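PDB 2JEN: endo-beta-1,4-glucanase from Bacillus licheniformis, which hydrolyses internal beta-1,4-glucosidic bonds of xyloglucan and cellulose-type glucans, as a family 12 glycoside hydrolase that acts on plant cell-wall polysaccharide. Local coordinates for residues D137-N142 with S150-A155; I156-N161 with F200-T205. The protein carries 1 engineered substitution. All coordinates share one frame; numbering follows the deposited sequence. Where two conformers were deposited one is given.

Contact 1 (D137-N142 with S150-A155); sequences DIWLHN and SAPTDA. Engineered in segment 150-155: Ala155 (natural residue Glu). With GLC (alpha-D-glucopyranose), chain B.
Leu140 and Asp154 carry the backbone pairing. The amide of Leu140 reaches Asp154 O at 2.9 Å, while Leu140 O takes two donors, Thr153 N at 2.9 Å and a weak one from Asp154 N at 3.5 Å. Two residues set against one make a classic beta bulge, formed just where the strand leading on from Asp154 starts to run antiparallel to strand 131-141. Beyond it Trp139 and Ala155 form a non-hydrogen-bonded pair.

Among side-chain bonds, His141 NE2 gives its hydrogen to Ser150 O at 2.9 Å; the oxygen lies in the imidazole plane, but the donor stands well above the carbonyl plane. With ND1 bonded to Ser236, the ring is gripped at both nitrogens, a place that suits histidine. The hydroxyl of Thr153 sits between its backbone N and carbonyl carbon (chi1 56°) and donates to Asp154 OD1 at 2.8 Å. Asp154 also forms a salt bridge with Lys233.

The sugar contacts belong to the family 12 substrate cleft. Glucose O3 of chain B lies at the indole edge, 3.3 Å from Trp139 CH2, and Asp137 OD2 lies 3.2 Å from C5 of the same glucose.

Apolar packing centres on Pro152, which has no amide hydrogen to leave unpaired. Its CA lies over a face of the His141 ring, and its CG meets Trp139 CE3 obliquely at 3.4 Å. Trp139 CZ3 also touches CB of Ala155, an engineered residue that is glutamate in the natural enzyme.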
loop_
_atom_site.group_PDB
_atom_site.type_symbol
_atom_site.label_atom_id
_atom_site.label_comp_id
_atom_site.label_asym_id
_atom_site.label_seq_id
_atom_site.Cartn_x
_atom_site.Cartn_y
_atom_site.Cartn_z
ATOM N N ASP A 137 29.914 9.173 0.410
ATOM C CA ASP A 137 30.604 8.108 -0.343
ATOM C C ASP A 137 31.181 8.742 -1.582
ATOM O O ASP A 137 30.442 9.321 -2.401
ATOM C CB ASP A 137 29.637 6.977 -0.709
ATOM C CG ASP A 137 30.293 5.641 -0.955
ATOM O OD1 ASP A 137 31.374 5.334 -0.419
ATOM O OD2 ASP A 137 29.692 4.823 -1.639
ATOM N N ILE A 138 32.513 8.761 -1.661
ATOM C CA ILE A 138 33.237 9.406 -2.735
ATOM C C ILE A 138 33.945 8.327 -3.536
ATOM O O ILE A 138 34.682 7.519 -2.977
ATOM C CB ILE A 138 34.253 10.407 -2.157
ATOM C CG1 ILE A 138 33.574 11.490 -1.304
ATOM C CG2 ILE A 138 35.116 11.033 -3.261
ATOM C CD1 ILE A 138 33.963 11.533 0.123
ATOM N N TRP A 139 33.683 8.266 -4.842
ATOM C CA TRP A 139 34.222 7.243 -5.712
ATOM C C TRP A 139 35.338 7.807 -6.560
ATOM O O TRP A 139 35.225 8.925 -7.070
ATOM C CB TRP A 139 33.151 6.690 -6.632
ATOM C CG TRP A 139 32.103 5.909 -5.958
ATOM C CD1 TRP A 139 30.772 6.240 -5.810
ATOM C CD2 TRP A 139 32.270 4.615 -5.368
ATOM N NE1 TRP A 139 30.123 5.226 -5.147
ATOM C CE2 TRP A 139 31.025 4.213 -4.875
ATOM C CE3 TRP A 139 33.355 3.753 -5.216
ATOM C CZ2 TRP A 139 30.843 3.005 -4.261
ATOM C CZ3 TRP A 139 33.160 2.549 -4.616
ATOM C CH2 TRP A 139 31.923 2.169 -4.145
ATOM N N LEU A 140 36.406 7.012 -6.713
ATOM C CA LEU A 140 37.527 7.374 -7.568
ATOM C C LEU A 140 37.811 6.261 -8.563
ATOM O O LEU A 140 37.557 5.085 -8.307
ATOM C CB LEU A 140 38.783 7.673 -6.727
ATOM C CG LEU A 140 38.646 8.789 -5.698
ATOM C CD1 LEU A 140 38.234 8.321 -4.320
ATOM C CD2 LEU A 140 39.951 9.618 -5.649
ATOM N N HIS A 141 38.332 6.680 -9.717
ATOM C CA HIS A 141 38.733 5.793 -10.804
ATOM C C HIS A 141 40.085 6.232 -11.340
ATOM O O HIS A 141 40.506 7.365 -11.134
ATOM C CB HIS A 141 37.744 5.865 -11.967
ATOM C CG HIS A 141 36.396 5.252 -11.706
ATOM N ND1 HIS A 141 35.350 5.946 -11.109
ATOM C CD2 HIS A 141 35.902 4.049 -12.069
ATOM C CE1 HIS A 141 34.288 5.144 -11.080
ATOM N NE2 HIS A 141 34.596 3.997 -11.666
ATOM N N ASN A 142 40.719 5.350 -12.109
ATOM C CA ASN A 142 41.854 5.783 -12.932
ATOM C C ASN A 142 41.414 6.548 -14.187
ATOM O O ASN A 142 42.137 7.460 -14.711
ATOM C CB ASN A 142 42.695 4.593 -13.377
ATOM C CG ASN A 142 43.458 4.029 -12.332
ATOM O OD1 ASN A 142 44.084 4.739 -11.558
ATOM N ND2 ASN A 142 43.533 2.698 -12.328
ATOM N N SER A 150 32.309 0.463 -15.118
ATOM C CA SER A 150 33.657 0.803 -14.690
ATOM C C SER A 150 33.798 0.647 -13.192
ATOM O O SER A 150 33.330 1.484 -12.435
ATOM C CB SER A 150 34.016 2.238 -15.079
ATOM O OG SER A 150 33.901 2.483 -16.479
ATOM N N ALA A 151 34.499 -0.403 -12.741
ATOM C CA ALA A 151 34.682 -0.608 -11.305
ATOM C C ALA A 151 35.595 0.464 -10.754
ATOM O O ALA A 151 36.656 0.721 -11.318
ATOM C CB ALA A 151 35.309 -2.008 -11.011
ATOM N N PRO A 152 35.197 1.133 -9.663
ATOM C CA PRO A 152 36.088 2.097 -9.018
ATOM C C PRO A 152 37.376 1.470 -8.523
ATOM O O PRO A 152 37.448 0.252 -8.298
ATOM C CB PRO A 152 35.261 2.605 -7.837
ATOM C CG PRO A 152 33.865 2.393 -8.248
ATOM C CD PRO A 152 33.874 1.109 -9.015
ATOM N N THR A 153 38.356 2.333 -8.307
ATOM C CA THR A 153 39.593 1.916 -7.671
ATOM C C THR A 153 39.616 2.172 -6.162
ATOM O O THR A 153 40.324 1.486 -5.406
ATOM C CB THR A 153 40.813 2.622 -8.314
ATOM O OG1 THR A 153 40.617 4.028 -8.239
ATOM C CG2 THR A 153 40.964 2.206 -9.761
ATOM N N ASP A 154 38.866 3.162 -5.703
ATOM C CA ASP A 154 38.859 3.570 -4.323
ATOM C C ASP A 154 37.517 4.200 -3.972
ATOM O O ASP A 154 36.869 4.823 -4.810
ATOM C CB ASP A 154 39.915 4.659 -4.054
ATOM C CG ASP A 154 41.320 4.275 -4.487
ATOM O OD1 ASP A 154 41.645 4.456 -5.671
ATOM O OD2 ASP A 154 42.098 3.783 -3.636
ATOM N N ALA A 155 37.155 4.022 -2.715
ATOM C CA ALA A 155 36.044 4.679 -2.073
ATOM C C ALA A 155 36.536 5.393 -0.833
ATOM O O ALA A 155 37.309 4.810 -0.052
ATOM C CB ALA A 155 34.960 3.692 -1.684
HETATM C C1 GLC B . 31.046 1.517 0.841
HETATM C C2 GLC B . 31.211 0.339 -0.116
HETATM C C3 GLC B . 30.549 0.687 -1.423
HETATM C C4 GLC B . 29.063 0.914 -1.168
HETATM C C5 GLC B . 28.994 2.074 -0.166
HETATM C C6 GLC B . 27.578 2.598 0.101
HETATM O O1 GLC B . 31.687 1.318 2.070
HETATM O O2 GLC B . 32.539 0.008 -0.455
HETATM O O3 GLC B . 30.902 -0.374 -2.312
HETATM O O4 GLC B . 28.410 1.314 -2.352
HETATM O O5 GLC B . 29.644 1.682 1.035
HETATM O O6 GLC B . 26.707 1.569 0.519
#

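Contact 2 (I156-N161 with F200-T205); sequences IMIWLN and FSFIRT. With GLC (alpha-D-glucopyranose), chain B; GLC (alpha-D-glucopyranose), chain C.
With CG anti to the carbonyl carbon, beside the backbone N (chi1 -58°), Trp159 lays its indole alongside Ile203, whose CG1 takes the same place (chi1 -64°). In one of its two conformers Ile203 CD1 lies over the six-membered ring of Trp159, 3.8 Å from the centroid, a CH-pi contact that suits a branched aliphatic chain. An alanine in place of Trp159 is likely to leave Ile203 without its aromatic partner and to strip glucose O2 of chain C of the indole edge beside it. Met157 CG also stands beside its backbone N; extended chi2 carries SD to 3.4 Å from glucose O3 of chain C, and the bend at chi3 turns CE toward O5 of the chain B glucose.

Behind these groups the parallel strands bond alternately: Met157 N to Phe200 O and Phe202 N to Met157 O, each 2.8 Å, then Trp159 N to Phe202 O and Arg204 N to Trp159 O. On the face of Ile156, Ile158, Phe200 and Phe202, all apolar as suits a buried layer, Ile156 CG2 meets Phe202 CE1 at 3.9 Å. That layer packs on helix 215-225, whose Phe218 meets the Phe202 ring edge-to-face; strands 131-141 and 180-192 flank the pair.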
loop_
_atom_site.group_PDB
_atom_site.type_symbol
_atom_site.label_atom_id
_atom_site.label_comp_id
_atom_site.label_asym_id
_atom_site.label_seq_id
_atom_site.Cartn_x
_atom_site.Cartn_y
_atom_site.Cartn_z
ATOM N N ILE A 156 36.048 6.620 -0.614
ATOM C CA ILE A 156 36.251 7.336 0.625
ATOM C C ILE A 156 34.884 7.570 1.256
ATOM O O ILE A 156 33.985 8.048 0.573
ATOM C CB ILE A 156 36.962 8.661 0.386
ATOM C CG1 ILE A 156 38.316 8.434 -0.261
ATOM C CG2 ILE A 156 37.048 9.468 1.677
ATOM C CD1 ILE A 156 38.947 9.786 -0.763
ATOM N N MET A 157 34.722 7.198 2.508
ATOM C CA MET A 157 33.497 7.431 3.233
ATOM C C MET A 157 33.742 8.409 4.372
ATOM O O MET A 157 34.772 8.346 5.061
ATOM C CB MET A 157 32.966 6.140 3.824
ATOM C CG MET A 157 32.789 5.050 2.836
ATOM S SD MET A 157 31.736 3.755 3.482
ATOM C CE MET A 157 30.099 4.474 3.235
ATOM N N ILE A 158 32.806 9.304 4.601
ATOM C CA ILE A 158 32.879 10.285 5.675
ATOM C C ILE A 158 31.581 10.203 6.430
ATOM O O ILE A 158 30.546 10.703 5.950
ATOM C CB ILE A 158 33.198 11.703 5.169
ATOM C CG1 ILE A 158 34.438 11.730 4.269
ATOM C CG2 ILE A 158 33.319 12.660 6.372
ATOM C CD1 ILE A 158 34.749 13.042 3.639
ATOM N N TRP A 159 31.607 9.572 7.586
ATOM C CA TRP A 159 30.412 9.309 8.368
ATOM C C TRP A 159 30.151 10.442 9.362
ATOM O O TRP A 159 30.956 10.698 10.267
ATOM C CB TRP A 159 30.481 8.001 9.163
ATOM C CG TRP A 159 30.700 6.731 8.399
ATOM C CD1 TRP A 159 31.343 6.544 7.204
ATOM C CD2 TRP A 159 30.341 5.436 8.870
ATOM N NE1 TRP A 159 31.359 5.201 6.887
ATOM C CE2 TRP A 159 30.759 4.505 7.905
ATOM C CE3 TRP A 159 29.708 4.979 10.011
ATOM C CZ2 TRP A 159 30.560 3.132 8.052
ATOM C CZ3 TRP A 159 29.499 3.598 10.150
ATOM C CH2 TRP A 159 29.948 2.706 9.170
ATOM N N LEU A 160 29.022 11.117 9.187
ATOM C CA LEU A 160 28.555 12.140 10.107
ATOM C C LEU A 160 27.691 11.563 11.204
ATOM O O LEU A 160 27.492 12.205 12.232
ATOM C CB LEU A 160 27.808 13.216 9.349
ATOM C CG LEU A 160 28.571 13.962 8.270
ATOM C CD1 LEU A 160 27.724 15.083 7.651
ATOM C CD2 LEU A 160 29.944 14.492 8.734
ATOM N N ASN A 161 27.168 10.353 10.984
ATOM C CA ASN A 161 26.390 9.655 11.986
ATOM C C ASN A 161 26.791 8.202 11.940
ATOM O O ASN A 161 26.873 7.618 10.860
ATOM C CB ASN A 161 24.880 9.785 11.686
ATOM C CG ASN A 161 23.989 9.051 12.697
ATOM O OD1 ASN A 161 24.058 7.827 12.805
ATOM N ND2 ASN A 161 23.161 9.801 13.427
ATOM N N PHE A 200 38.449 3.777 2.439
ATOM C CA PHE A 200 38.970 4.592 3.484
ATOM C C PHE A 200 37.805 5.300 4.159
ATOM O O PHE A 200 37.097 6.075 3.483
ATOM C CB PHE A 200 39.929 5.648 2.939
ATOM C CG PHE A 200 41.027 5.088 2.073
ATOM C CD1 PHE A 200 42.167 4.573 2.638
ATOM C CD2 PHE A 200 40.931 5.130 0.696
ATOM C CE1 PHE A 200 43.172 4.074 1.827
ATOM C CE2 PHE A 200 41.945 4.667 -0.115
ATOM C CZ PHE A 200 43.090 4.136 0.464
ATOM N N SER A 201 37.576 4.987 5.417
ATOM C CA SER A 201 36.416 5.540 6.151
ATOM C C SER A 201 36.876 6.449 7.254
ATOM O O SER A 201 37.769 6.104 8.018
ATOM C CB SER A 201 35.533 4.438 6.752
ATOM O OG SER A 201 35.107 3.522 5.739
ATOM N N PHE A 202 36.243 7.604 7.333
ATOM C CA PHE A 202 36.440 8.617 8.356
ATOM C C PHE A 202 35.148 8.733 9.162
ATOM O O PHE A 202 34.129 9.130 8.613
ATOM C CB PHE A 202 36.735 9.968 7.696
ATOM C CG PHE A 202 38.001 9.998 6.907
ATOM C CD1 PHE A 202 38.051 9.485 5.611
ATOM C CD2 PHE A 202 39.187 10.495 7.464
ATOM C CE1 PHE A 202 39.238 9.471 4.885
ATOM C CE2 PHE A 202 40.361 10.504 6.715
ATOM C CZ PHE A 202 40.412 9.996 5.457
ATOM N N ILE A 203 35.186 8.305 10.420
ATOM C CA ILE A 203 33.988 8.276 11.268
ATOM C C ILE A 203 34.079 9.349 12.325
ATOM O O ILE A 203 34.980 9.335 13.173
ATOM C CB ILE A 203 33.734 6.884 11.893
ATOM C CG1 ILE A 203 33.440 5.883 10.775
ATOM C CG2 ILE A 203 32.566 6.927 12.952
ATOM C CD1 ILE A 203 33.168 4.489 11.233
ATOM N N ARG A 204 33.189 10.309 12.282
ATOM C CA ARG A 204 33.287 11.418 13.236
ATOM C C ARG A 204 33.222 10.893 14.626
ATOM O O ARG A 204 32.491 9.970 14.905
ATOM C CB ARG A 204 32.199 12.473 12.971
ATOM C CG ARG A 204 32.551 13.835 13.553
ATOM C CD ARG A 204 31.463 14.841 13.196
ATOM N NE ARG A 204 31.748 16.187 13.736
ATOM C CZ ARG A 204 31.369 16.634 14.925
ATOM N NH1 ARG A 204 30.693 15.911 15.783
ATOM N NH2 ARG A 204 31.711 17.891 15.274
ATOM N N THR A 205 34.014 11.465 15.562
ATOM C CA THR A 205 34.078 10.866 16.901
ATOM C C THR A 205 32.801 11.042 17.693
ATOM O O THR A 205 32.546 10.257 18.618
ATOM C CB THR A 205 35.271 11.403 17.715
ATOM O OG1 THR A 205 35.207 12.823 17.752
ATOM C CG2 THR A 205 36.595 10.989 17.057
HETATM C C1 GLC B . 31.046 1.517 0.841
HETATM C C2 GLC B . 31.211 0.339 -0.116
HETATM C C3 GLC B . 30.549 0.687 -1.423
HETATM C C4 GLC B . 29.063 0.914 -1.168
HETATM C C5 GLC B . 28.994 2.074 -0.166
HETATM C C6 GLC B . 27.578 2.598 0.101
HETATM O O1 GLC B . 31.687 1.318 2.070
HETATM O O2 GLC B . 32.539 0.008 -0.455
HETATM O O3 GLC B . 30.902 -0.374 -2.312
HETATM O O4 GLC B . 28.410 1.314 -2.352
HETATM O O5 GLC B . 29.644 1.682 1.035
HETATM O O6 GLC B . 26.707 1.569 0.519
HETATM C C1 GLC C . 30.503 -2.463 6.250
HETATM C C2 GLC C . 30.594 -0.956 6.274
HETATM C C3 GLC C . 29.957 -0.338 5.053
HETATM C C4 GLC C . 30.412 -1.010 3.756
HETATM C C5 GLC C . 30.326 -2.536 3.924
HETATM C C6 GLC C . 30.899 -3.242 2.698
HETATM O O2 GLC C . 29.918 -0.475 7.416
HETATM O O3 GLC C . 30.304 1.022 5.010
HETATM O O4 GLC C . 29.628 -0.534 2.662
HETATM O O5 GLC C . 31.092 -2.932 5.039
HETATM O O6 GLC C . 30.509 -4.616 2.730
#

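In the fold
Following the chain from the N terminus, strand 131-141 enters contact 1, which closes a short loop of seven residues as strand 154-163 begins. Contact 2 opens directly afterwards on that same strand and closes far later, after the 38 residues that include strands 170-177 and 180-192. The two loops therefore follow in series, neither enclosing nor crossing the other. Strand 154-163 is the shared element: antiparallel to 131-141 on one side and parallel to 195-204 on the other. The contacts also meet directly, Ile138 N lying 2.8 Å from Ile156 O. Together they join three neighbouring strands of the mixed sheet beneath the glycan, and both touch glucose of chain B.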